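Local coordinates for protein BCL2-like 10 (Danio rerio, PDB 6FBX) that restrains apoptosis as a pro-survival member of the Bcl-2 family, binding the BH3 segment of the pro-apoptotic protein Bad, at residues A[39-47]-A[89-100]. Numbering follows the deposited sequence.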
ATOM      1  N   MET A  39      -1.580  -8.996   6.335  1.00 23.54           N
ATOM      2  CA  MET A  39      -0.903  -8.044   5.458  1.00 22.54           C
ATOM      3  C   MET A  39       0.609  -8.129   5.619  1.00 22.84           C
ATOM      4  O   MET A  39       1.347  -8.059   4.630  1.00 23.83           O
ATOM      5  CB  MET A  39      -1.386  -6.622   5.736  1.00 21.97           C
ATOM      6  CG  MET A  39      -0.746  -5.571   4.836  1.00 22.94           C
ATOM      7  SD  MET A  39      -1.095  -5.827   3.087  1.00 22.05           S
ATOM      8  CE  MET A  39      -2.764  -5.190   2.977  1.00 22.61           C
ATOM      9  N   ARG A  40       1.088  -8.264   6.857  1.00 23.37           N
ATOM     10  CA  ARG A  40       2.515  -8.463   7.086  1.00 25.17           C
ATOM     11  C   ARG A  40       3.046  -9.626   6.258  1.00 27.19           C
ATOM     12  O   ARG A  40       4.107  -9.530   5.631  1.00 28.04           O
ATOM     13  CB  ARG A  40       2.777  -8.721   8.567  1.00 26.69           C
ATOM     14  CG  ARG A  40       2.678  -7.512   9.462  1.00 26.28           C
ATOM     15  CD  ARG A  40       3.134  -7.899  10.851  1.00 28.13           C
ATOM     16  NE  ARG A  40       2.929  -6.848  11.837  1.00 27.09           N
ATOM     17  CZ  ARG A  40       3.380  -6.913  13.085  1.00 29.66           C
ATOM     18  NH1 ARG A  40       4.061  -7.978  13.496  1.00 33.42           N
ATOM     19  NH2 ARG A  40       3.149  -5.916  13.925  1.00 30.26           N
ATOM     20  N   TYR A  41       2.321 -10.747   6.261  1.00 25.81           N
ATOM     21  CA  TYR A  41       2.771 -11.925   5.531  1.00 26.93           C
ATOM     22  C   TYR A  41       2.706 -11.692   4.027  1.00 26.15           C
ATOM     23  O   TYR A  41       3.679 -11.943   3.307  1.00 25.95           O
ATOM     24  CB  TYR A  41       1.921 -13.134   5.923  1.00 29.59           C
ATOM     25  CG  TYR A  41       2.271 -14.395   5.166  1.00 34.63           C
ATOM     26  CD1 TYR A  41       1.659 -14.696   3.956  1.00 38.13           C
ATOM     27  CD2 TYR A  41       3.215 -15.283   5.660  1.00 38.82           C
ATOM     28  CE1 TYR A  41       1.979 -15.844   3.259  1.00 43.56           C
ATOM     29  CE2 TYR A  41       3.540 -16.435   4.971  1.00 44.26           C
ATOM     30  CZ  TYR A  41       2.920 -16.711   3.771  1.00 47.49           C
ATOM     31  OH  TYR A  41       3.241 -17.858   3.082  1.00 53.03           O
ATOM     32  N   LEU A  42       1.564 -11.202   3.539  1.00 23.46           N
ATOM     33  CA  LEU A  42       1.340 -11.115   2.099  1.00 22.24           C
ATOM     34  C   LEU A  42       2.195 -10.031   1.458  1.00 23.14           C
ATOM     35  O   LEU A  42       2.782 -10.252   0.393  1.00 24.34           O
ATOM     36  CB  LEU A  42      -0.142 -10.858   1.825  1.00 21.84           C
ATOM     37  CG  LEU A  42      -1.040 -12.053   2.142  1.00 24.35           C
ATOM     38  CD1 LEU A  42      -2.504 -11.632   2.215  1.00 25.17           C
ATOM     39  CD2 LEU A  42      -0.853 -13.138   1.098  1.00 28.27           C
ATOM     40  N   ALA A  43       2.270  -8.855   2.083  1.00 21.84           N
ATOM     41  CA  ALA A  43       3.057  -7.770   1.507  1.00 20.48           C
ATOM     42  C   ALA A  43       4.545  -8.089   1.517  1.00 22.15           C
ATOM     43  O   ALA A  43       5.266  -7.687   0.597  1.00 22.68           O
ATOM     44  CB  ALA A  43       2.782  -6.466   2.255  1.00 20.37           C
ATOM     45  N   LYS A  44       5.025  -8.813   2.535  1.00 22.80           N
ATOM     46  CA  LYS A  44       6.424  -9.228   2.535  1.00 24.96           C
ATOM     47  C   LYS A  44       6.669 -10.354   1.543  1.00 25.02           C
ATOM     48  O   LYS A  44       7.760 -10.447   0.968  1.00 27.94           O
ATOM     49  CB  LYS A  44       6.854  -9.654   3.937  1.00 27.35           C
ATOM     50  CG  LYS A  44       7.164  -8.498   4.863  1.00 30.12           C
ATOM     51  CD  LYS A  44       8.400  -7.743   4.400  1.00 35.31           C
ATOM     52  CE  LYS A  44       8.709  -6.570   5.302  1.00 41.00           C
ATOM     53  NZ  LYS A  44       9.860  -5.789   4.785  1.00 45.54           N
ATOM     54  N   GLU A  45       5.676 -11.223   1.340  1.00 25.57           N
ATOM     55  CA  GLU A  45       5.779 -12.221   0.284  1.00 28.61           C
ATOM     56  C   GLU A  45       5.948 -11.550  -1.072  1.00 26.66           C
ATOM     57  O   GLU A  45       6.831 -11.920  -1.855  1.00 27.06           O
ATOM     58  CB  GLU A  45       4.546 -13.126   0.297  1.00 37.03           C
ATOM     59  CG  GLU A  45       4.594 -14.249  -0.723  1.00 52.82           C
ATOM     60  CD  GLU A  45       3.342 -15.104  -0.708  1.00 70.01           C
ATOM     61  OE1 GLU A  45       2.413 -14.784   0.062  1.00 76.05           O
ATOM     62  OE2 GLU A  45       3.288 -16.095  -1.466  1.00 78.38           O
ATOM     63  N   MET A  46       5.123 -10.541  -1.364  1.00 24.81           N
ATOM     64  CA  MET A  46       5.250  -9.861  -2.647  1.00 24.84           C
ATOM     65  C   MET A  46       6.593  -9.152  -2.759  1.00 24.50           C
ATOM     66  O   MET A  46       7.212  -9.154  -3.828  1.00 25.10           O
ATOM     67  CB  MET A  46       4.107  -8.872  -2.858  1.00 25.99           C
ATOM     68  CG  MET A  46       4.015  -8.407  -4.312  1.00 32.82           C
ATOM     69  SD  MET A  46       2.786  -7.133  -4.604  1.00 41.31           S
ATOM     70  CE  MET A  46       1.272  -8.083  -4.593  1.00 41.23           C
ATOM     71  N   GLU A  47       7.076  -8.556  -1.664  1.00 22.55           N
ATOM     72  CA  GLU A  47       8.390  -7.921  -1.717  1.00 23.26           C
ATOM     73  C   GLU A  47       9.475  -8.947  -2.007  1.00 25.05           C
ATOM     74  O   GLU A  47      10.336  -8.733  -2.868  1.00 25.83           O
ATOM     75  CB  GLU A  47       8.715  -7.187  -0.416  1.00 25.19           C
ATOM     76  CG  GLU A  47       9.961  -6.317  -0.575  1.00 30.33           C
ATOM     77  CD  GLU A  47      10.402  -5.633   0.699  1.00 38.09           C
ATOM     78  OE1 GLU A  47       9.606  -5.558   1.657  1.00 41.04           O
ATOM     79  OE2 GLU A  47      11.557  -5.156   0.733  1.00 42.20           O
ATOM     80  N   GLY A  89      -4.874  -8.113  -4.780  1.00 24.58           N
ATOM     81  CA  GLY A  89      -3.470  -8.161  -5.156  1.00 23.77           C
ATOM     82  C   GLY A  89      -2.888  -6.782  -5.400  1.00 24.00           C
ATOM     83  O   GLY A  89      -1.750  -6.498  -5.018  1.00 23.48           O
ATOM     84  N   ARG A  90      -3.662  -5.900  -6.033  1.00 22.59           N
ATOM     85  CA  ARG A  90      -3.188  -4.538  -6.254  1.00 24.05           C
ATOM     86  C   ARG A  90      -3.094  -3.773  -4.941  1.00 22.69           C
ATOM     87  O   ARG A  90      -2.185  -2.952  -4.755  1.00 20.96           O
ATOM     88  CB  ARG A  90      -4.111  -3.826  -7.242  1.00 26.05           C
ATOM     89  CG  ARG A  90      -4.039  -4.419  -8.635  1.00 29.87           C
ATOM     90  CD  ARG A  90      -5.015  -3.772  -9.586  1.00 33.80           C
ATOM     91  NE  ARG A  90      -4.874  -4.310 -10.936  1.00 39.38           N
ATOM     92  CZ  ARG A  90      -5.537  -3.858 -11.996  1.00 43.66           C
ATOM     93  NH1 ARG A  90      -5.338  -4.413 -13.184  1.00 46.06           N
ATOM     94  NH2 ARG A  90      -6.396  -2.852 -11.872  1.00 46.37           N
ATOM     95  N   VAL A  91      -4.018  -4.036  -4.016  1.00 19.71           N
ATOM     96  CA  VAL A  91      -3.939  -3.445  -2.683  1.00 19.79           C
ATOM     97  C   VAL A  91      -2.651  -3.873  -1.989  1.00 20.87           C
ATOM     98  O   VAL A  91      -1.954  -3.057  -1.376  1.00 19.76           O
ATOM     99  CB  VAL A  91      -5.181  -3.828  -1.856  1.00 20.99           C
ATOM    100  CG1 VAL A  91      -5.019  -3.401  -0.398  1.00 20.83           C
ATOM    101  CG2 VAL A  91      -6.428  -3.198  -2.461  1.00 24.17           C
ATOM    102  N   VAL A  92      -2.326  -5.163  -2.054  1.00 18.51           N
ATOM    103  CA  VAL A  92      -1.099  -5.643  -1.426  1.00 18.51           C
ATOM    104  C   VAL A  92       0.109  -4.913  -1.999  1.00 17.90           C
ATOM    105  O   VAL A  92       1.007  -4.496  -1.258  1.00 21.39           O
ATOM    106  CB  VAL A  92      -0.974  -7.169  -1.588  1.00 20.50           C
ATOM    107  CG1 VAL A  92       0.410  -7.649  -1.147  1.00 22.52           C
ATOM    108  CG2 VAL A  92      -2.048  -7.879  -0.777  1.00 21.79           C
ATOM    109  N   SER A  93       0.150  -4.736  -3.321  1.00 23.17           N
ATOM    110  CA  SER A  93       1.292  -4.063  -3.932  0.63 22.03           C
ATOM    111  C   SER A  93       1.424  -2.631  -3.439  1.00 21.31           C
ATOM    112  O   SER A  93       2.545  -2.129  -3.296  1.00 20.92           O
ATOM    113  CB  SER A  93       1.182  -4.096  -5.456  0.63 23.46           C
ATOM    114  OG  SER A  93       0.305  -3.101  -5.949  0.63 23.55           O
ATOM    115  N   ILE A  94       0.302  -1.958  -3.172  1.00 20.56           N
ATOM    116  CA  ILE A  94       0.362  -0.603  -2.626  1.00 20.70           C
ATOM    117  C   ILE A  94       1.045  -0.621  -1.264  1.00 21.60           C
ATOM    118  O   ILE A  94       1.924   0.203  -0.977  1.00 19.98           O
ATOM    119  CB  ILE A  94      -1.050   0.011  -2.549  1.00 21.95           C
ATOM    120  CG1 ILE A  94      -1.571   0.287  -3.963  1.00 20.99           C
ATOM    121  CG2 ILE A  94      -1.038   1.287  -1.700  1.00 21.76           C
ATOM    122  CD1 ILE A  94      -3.013   0.777  -4.031  1.00 22.00           C
ATOM    123  N   PHE A  95       0.661  -1.577  -0.408  1.00 19.37           N
ATOM    124  CA  PHE A  95       1.297  -1.708   0.899  1.00 19.71           C
ATOM    125  C   PHE A  95       2.768  -2.080   0.761  1.00 19.75           C
ATOM    126  O   PHE A  95       3.626  -1.499   1.436  1.00 20.80           O
ATOM    127  CB  PHE A  95       0.553  -2.750   1.746  1.00 19.68           C
ATOM    128  CG  PHE A  95      -0.653  -2.203   2.457  1.00 20.92           C
ATOM    129  CD1 PHE A  95      -0.654  -2.058   3.835  1.00 21.63           C
ATOM    130  CD2 PHE A  95      -1.779  -1.826   1.751  1.00 19.37           C
ATOM    131  CE1 PHE A  95      -1.756  -1.555   4.494  1.00 23.37           C
ATOM    132  CE2 PHE A  95      -2.889  -1.319   2.407  1.00 20.74           C
ATOM    133  CZ  PHE A  95      -2.875  -1.182   3.778  1.00 21.21           C
ATOM    134  N   THR A  96       3.085  -3.041  -0.114  1.00 18.47           N
ATOM    135  CA  THR A  96       4.478  -3.432  -0.311  1.00 21.13           C
ATOM    136  C   THR A  96       5.318  -2.240  -0.746  1.00 20.81           C
ATOM    137  O   THR A  96       6.383  -1.972  -0.180  1.00 21.93           O
ATOM    138  CB  THR A  96       4.578  -4.544  -1.354  1.00 21.89           C
ATOM    139  OG1 THR A  96       3.763  -5.655  -0.961  1.00 23.39           O
ATOM    140  CG2 THR A  96       6.024  -5.001  -1.508  1.00 25.22           C
ATOM    141  N   PHE A  97       4.851  -1.519  -1.765  1.00 20.40           N
ATOM    142  CA  PHE A  97       5.602  -0.379  -2.276  1.00 19.79           C
ATOM    143  C   PHE A  97       5.788   0.683  -1.201  1.00 22.07           C
ATOM    144  O   PHE A  97       6.882   1.238  -1.050  1.00 25.36           O
ATOM    145  CB  PHE A  97       4.883   0.202  -3.492  1.00 20.56           C
ATOM    146  CG  PHE A  97       5.593   1.363  -4.114  1.00 22.70           C
ATOM    147  CD1 PHE A  97       6.901   1.241  -4.537  1.00 24.29           C
ATOM    148  CD2 PHE A  97       4.944   2.572  -4.295  1.00 24.61           C
ATOM    149  CE1 PHE A  97       7.559   2.309  -5.113  1.00 25.43           C
ATOM    150  CE2 PHE A  97       5.598   3.645  -4.874  1.00 25.88           C
ATOM    151  CZ  PHE A  97       6.905   3.510  -5.285  1.00 26.29           C
ATOM    152  N   THR A  98       4.735   0.977  -0.439  1.00 19.92           N
ATOM    153  CA  THR A  98       4.834   2.019   0.579  1.00 23.10           C
ATOM    154  C   THR A  98       5.763   1.597   1.710  1.00 24.17           C
ATOM    155  O   THR A  98       6.476   2.429   2.280  1.00 24.02           O
ATOM    156  CB  THR A  98       3.443   2.359   1.113  1.00 23.53           C
ATOM    157  OG1 THR A  98       2.606   2.768   0.024  1.00 23.10           O
ATOM    158  CG2 THR A  98       3.515   3.486   2.130  1.00 25.07           C
ATOM    159  N   GLY A  99       5.771   0.307   2.045  1.00 22.05           N
ATOM    160  CA  GLY A  99       6.709  -0.187   3.038  1.00 22.71           C
ATOM    161  C   GLY A  99       8.155  -0.013   2.615  1.00 24.29           C
ATOM    162  O   GLY A  99       9.008   0.358   3.425  1.00 23.28           O
ATOM    163  N   VAL A 100       8.457  -0.292   1.345  1.00 23.45           N
ATOM    164  CA  VAL A 100       9.813  -0.083   0.846  1.00 23.27           C
ATOM    165  C   VAL A 100      10.128   1.405   0.801  1.00 23.56           C
ATOM    166  O   VAL A 100      11.232   1.834   1.158  1.00 24.99           O
ATOM    167  CB  VAL A 100       9.981  -0.740  -0.537  1.00 23.39           C
ATOM    168  CG1 VAL A 100      11.368  -0.456  -1.105  1.00 25.30           C
ATOM    169  CG2 VAL A 100       9.748  -2.239  -0.446  1.00 23.58           C
TER
HETATM  170  O   HOH W   1       7.250  -3.920   1.799  1.00 22.87           O
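Met39 has CG opposite its backbone N (chi1 -179°), then folds back at chi2 and chi3, which swings its methyl over the ring of Phe95. Met39 CE stands 3.6 Å from the centroid of the Phe95 ring and 10° off its normal, a CH-pi contact over the face; Met39 SD lies obliquely at 4.2 Å from the same centroid, a Met-aromatic contact. A leucine in place of Phe95 would probably leave the Met39 methyl without the flat face it rests on and its thioether freer to turn. Met46, extended until its final bend, enters as a knob among Gly89, Val92, Ser93 and Thr96, its SD 3.5 Å from Ser93 CA and its CE 3.6 Å from Val92 CG1. The axes of 39-47 and 89-100 cross at -77° and approach to 8.6 Å, where helix 34-49 packs on helix 88-107, the buried central helix of the Bcl-2 fold; Met46 and Leu42 each also touch an aromatic side chain of the bound BH3 peptide, so the contact borders the groove. Closest in backbone are Ala43 and Thr96: Thr96 OG1 lies 3.0 Å from both Ala43 O and Val92 O. Beyond, one water donates to Glu47 OE1 and Thr96 O, while Lys44 forms a salt bridge with that carboxylate.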